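Clp gene regulator (ClgR) (Corynebacterium glutamicum, PDB 3F51) probably binds cis-regulatory DNA through a helix-turn-helix domain and acts as a transcription activator. Local coordinates at residues A[31-36]-A[85-90]. Sequence-based numbering, arbitrary orientation.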
ATOM      1  N   ALA A  31      -1.942   9.395  -5.339  1.00 38.07           N
ATOM      2  CA  ALA A  31      -1.851   9.646  -6.790  1.00 38.31           C
ATOM      3  C   ALA A  31      -2.534   8.532  -7.580  1.00 37.27           C
ATOM      4  O   ALA A  31      -3.159   8.819  -8.599  1.00 37.30           O
ATOM      5  CB  ALA A  31      -0.363   9.774  -7.235  1.00 38.03           C
ATOM      6  N   ALA A  32      -2.384   7.276  -7.142  1.00 35.50           N
ATOM      7  CA  ALA A  32      -3.025   6.133  -7.819  1.00 36.61           C
ATOM      8  C   ALA A  32      -4.555   6.249  -7.748  1.00 36.95           C
ATOM      9  O   ALA A  32      -5.258   6.032  -8.733  1.00 37.53           O
ATOM     10  CB  ALA A  32      -2.616   4.839  -7.185  1.00 36.25           C
ATOM     11  N   LEU A  33      -5.058   6.565  -6.560  1.00 38.37           N
ATOM     12  CA  LEU A  33      -6.486   6.794  -6.357  1.00 38.71           C
ATOM     13  C   LEU A  33      -7.020   7.902  -7.244  1.00 39.62           C
ATOM     14  O   LEU A  33      -8.091   7.772  -7.826  1.00 39.64           O
ATOM     15  CB  LEU A  33      -6.776   7.095  -4.892  1.00 39.35           C
ATOM     16  CG  LEU A  33      -6.734   5.846  -4.002  1.00 39.06           C
ATOM     17  CD1 LEU A  33      -6.915   6.250  -2.502  1.00 41.52           C
ATOM     18  CD2 LEU A  33      -7.828   4.850  -4.470  1.00 39.17           C
ATOM     19  N   ARG A  34      -6.259   8.970  -7.352  1.00 40.28           N
ATOM     20  CA  ARG A  34      -6.594  10.099  -8.193  1.00 41.31           C
ATOM     21  C   ARG A  34      -6.687   9.665  -9.677  1.00 40.83           C
ATOM     22  O   ARG A  34      -7.636  10.033 -10.382  1.00 41.08           O
ATOM     23  CB  ARG A  34      -5.600  11.242  -7.942  1.00 41.61           C
ATOM     24  CG  ARG A  34      -5.496  12.358  -9.023  1.00 45.95           C
ATOM     25  CD  ARG A  34      -6.525  13.447  -8.894  1.00 57.00           C
ATOM     26  NE  ARG A  34      -6.970  13.977 -10.208  1.00 61.42           N
ATOM     27  CZ  ARG A  34      -6.910  15.258 -10.573  1.00 66.00           C
ATOM     28  NH1 ARG A  34      -7.342  15.641 -11.776  1.00 65.31           N
ATOM     29  NH2 ARG A  34      -6.433  16.176  -9.734  1.00 68.74           N
ATOM     30  N   SER A  35      -5.745   8.848 -10.124  1.00 40.40           N
ATOM     31  CA  SER A  35      -5.729   8.351 -11.513  1.00 41.04           C
ATOM     32  C   SER A  35      -6.905   7.456 -11.792  1.00 40.43           C
ATOM     33  O   SER A  35      -7.524   7.567 -12.860  1.00 40.78           O
ATOM     34  CB  SER A  35      -4.437   7.576 -11.815  1.00 41.47           C
ATOM     35  OG  SER A  35      -3.370   8.501 -11.676  1.00 47.46           O
ATOM     36  N   PHE A  36      -7.234   6.584 -10.843  1.00 39.09           N
ATOM     37  CA  PHE A  36      -8.376   5.688 -11.026  1.00 40.34           C
ATOM     38  C   PHE A  36      -9.652   6.521 -11.088  1.00 40.34           C
ATOM     39  O   PHE A  36     -10.516   6.218 -11.885  1.00 39.12           O
ATOM     40  CB  PHE A  36      -8.481   4.632  -9.913  1.00 40.53           C
ATOM     41  CG  PHE A  36      -7.628   3.392 -10.157  1.00 42.40           C
ATOM     42  CD1 PHE A  36      -6.244   3.451 -10.072  1.00 43.44           C
ATOM     43  CD2 PHE A  36      -8.229   2.173 -10.518  1.00 47.04           C
ATOM     44  CE1 PHE A  36      -5.439   2.308 -10.306  1.00 38.02           C
ATOM     45  CE2 PHE A  36      -7.450   1.018 -10.767  1.00 45.69           C
ATOM     46  CZ  PHE A  36      -6.044   1.092 -10.649  1.00 44.75           C
ATOM     47  N   ALA A  85      -5.844  -4.459  -4.724  1.00 38.80           N
ATOM     48  CA  ALA A  85      -4.615  -4.964  -5.350  1.00 37.38           C
ATOM     49  C   ALA A  85      -4.260  -4.140  -6.577  1.00 37.47           C
ATOM     50  O   ALA A  85      -3.090  -3.773  -6.777  1.00 36.75           O
ATOM     51  CB  ALA A  85      -4.733  -6.455  -5.724  1.00 36.42           C
ATOM     52  N   ASP A  86      -5.252  -3.814  -7.403  1.00 36.62           N
ATOM     53  CA  ASP A  86      -4.937  -3.034  -8.595  1.00 37.66           C
ATOM     54  C   ASP A  86      -4.373  -1.663  -8.258  1.00 37.57           C
ATOM     55  O   ASP A  86      -3.455  -1.189  -8.921  1.00 36.30           O
ATOM     56  CB  ASP A  86      -6.133  -2.888  -9.510  1.00 38.67           C
ATOM     57  CG  ASP A  86      -6.534  -4.199 -10.141  1.00 39.87           C
ATOM     58  OD1 ASP A  86      -5.781  -5.183 -10.150  1.00 42.83           O
ATOM     59  OD2 ASP A  86      -7.663  -4.249 -10.599  1.00 50.06           O
ATOM     60  N   VAL A  87      -4.905  -1.050  -7.210  1.00 37.30           N
ATOM     61  CA  VAL A  87      -4.453   0.274  -6.803  1.00 37.33           C
ATOM     62  C   VAL A  87      -3.037   0.175  -6.209  1.00 36.70           C
ATOM     63  O   VAL A  87      -2.210   1.054  -6.460  1.00 37.10           O
ATOM     64  CB  VAL A  87      -5.424   0.920  -5.791  1.00 37.83           C
ATOM     65  CG1 VAL A  87      -4.878   2.238  -5.304  1.00 39.68           C
ATOM     66  CG2 VAL A  87      -6.766   1.117  -6.422  1.00 39.95           C
ATOM     67  N   LEU A  88      -2.757  -0.880  -5.452  1.00 34.92           N
ATOM     68  CA  LEU A  88      -1.385  -1.108  -4.972  1.00 35.74           C
ATOM     69  C   LEU A  88      -0.359  -1.250  -6.070  1.00 34.80           C
ATOM     70  O   LEU A  88       0.750  -0.749  -5.939  1.00 35.01           O
ATOM     71  CB  LEU A  88      -1.264  -2.332  -4.086  1.00 35.95           C
ATOM     72  CG  LEU A  88      -2.224  -2.332  -2.887  1.00 41.58           C
ATOM     73  CD1 LEU A  88      -1.916  -3.587  -2.004  1.00 40.76           C
ATOM     74  CD2 LEU A  88      -1.998  -1.049  -2.110  1.00 46.81           C
ATOM     75  N   ILE A  89      -0.707  -1.984  -7.121  1.00 33.93           N
ATOM     76  CA  ILE A  89       0.223  -2.192  -8.224  1.00 33.57           C
ATOM     77  C   ILE A  89       0.469  -0.865  -8.914  1.00 33.80           C
ATOM     78  O   ILE A  89       1.613  -0.513  -9.235  1.00 34.11           O
ATOM     79  CB  ILE A  89      -0.296  -3.266  -9.211  1.00 33.61           C
ATOM     80  CG1 ILE A  89      -0.280  -4.659  -8.542  1.00 31.24           C
ATOM     81  CG2 ILE A  89       0.547  -3.269 -10.474  1.00 33.14           C
ATOM     82  CD1 ILE A  89       1.154  -5.238  -8.153  1.00 29.37           C
ATOM     83  N   GLU A  90      -0.601  -0.114  -9.140  1.00 33.17           N
ATOM     84  CA  GLU A  90      -0.449   1.229  -9.661  1.00 35.41           C
ATOM     85  C   GLU A  90       0.508   2.092  -8.812  1.00 34.84           C
ATOM     86  O   GLU A  90       1.402   2.733  -9.351  1.00 33.85           O
ATOM     87  CB  GLU A  90      -1.819   1.913  -9.752  1.00 34.95           C
ATOM     88  CG  GLU A  90      -1.746   3.364 -10.300  1.00 41.48           C
ATOM     89  CD  GLU A  90      -1.545   3.498 -11.784  1.00 49.67           C
ATOM     90  OE1 GLU A  90      -1.369   4.661 -12.242  1.00 55.65           O
ATOM     91  OE2 GLU A  90      -1.580   2.490 -12.511  1.00 51.76           O
TER
HETATM   92  O   HOH W   1      -0.709   6.697 -10.552  1.00 48.21           O
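In the all-helical helix-turn-helix domain, the first helix, 25-40, packs against the start of the long last helix, 84-111, mainly through Phe36, Val87, Ala32 and Glu90. The axes of 31-36 and 85-90 approach to 9.1 Å, with their N-to-C directions 117° apart. The side chains of Phe36 and Glu90 run past each other in opposite directions. One face of the Phe36 ring receives CG2 of Val87, a CH-pi contact with the methyl carbon 4.1 Å from the ring centroid and almost on the ring normal. The edge of the same ring meets Glu90, with Phe36 CE1 3.7 Å from Glu90 CB. Asp86 borders the ring obliquely through its backbone carbonyl. The two methyls of Val87 divide the work. With CG1 anti to the backbone N (chi1 176°), CG2 reaches the ring, while CG1 of Val87 touches both Ala32 CB, at 3.9 Å, and Leu33 CD2, at 4.0 Å. The Leu33 side chain is turned roughly perpendicular to that of Val87, and both also touch Cys77 of helix 70-79. Ala32 CB sits 3.6 Å from Glu90 CG. The Glu90 chain turns at its CB-CG bond (chi2 76°), and its carboxylate plane stands nearly perpendicular to the Phe36 ring. A water donates to Glu90 OE1 over 2.7 Å and lies at a weak, longer distance from Ser35 OG, a loose water bridge at the border of the contact. On another side of the last helix, Leu88 and Ile89 pack on the second subunit. The apolar centre with a polar border is a helix-helix packing that joins the first helix of an XRE-type helix-turn-helix domain to the long C-terminal helix at the subunit interface.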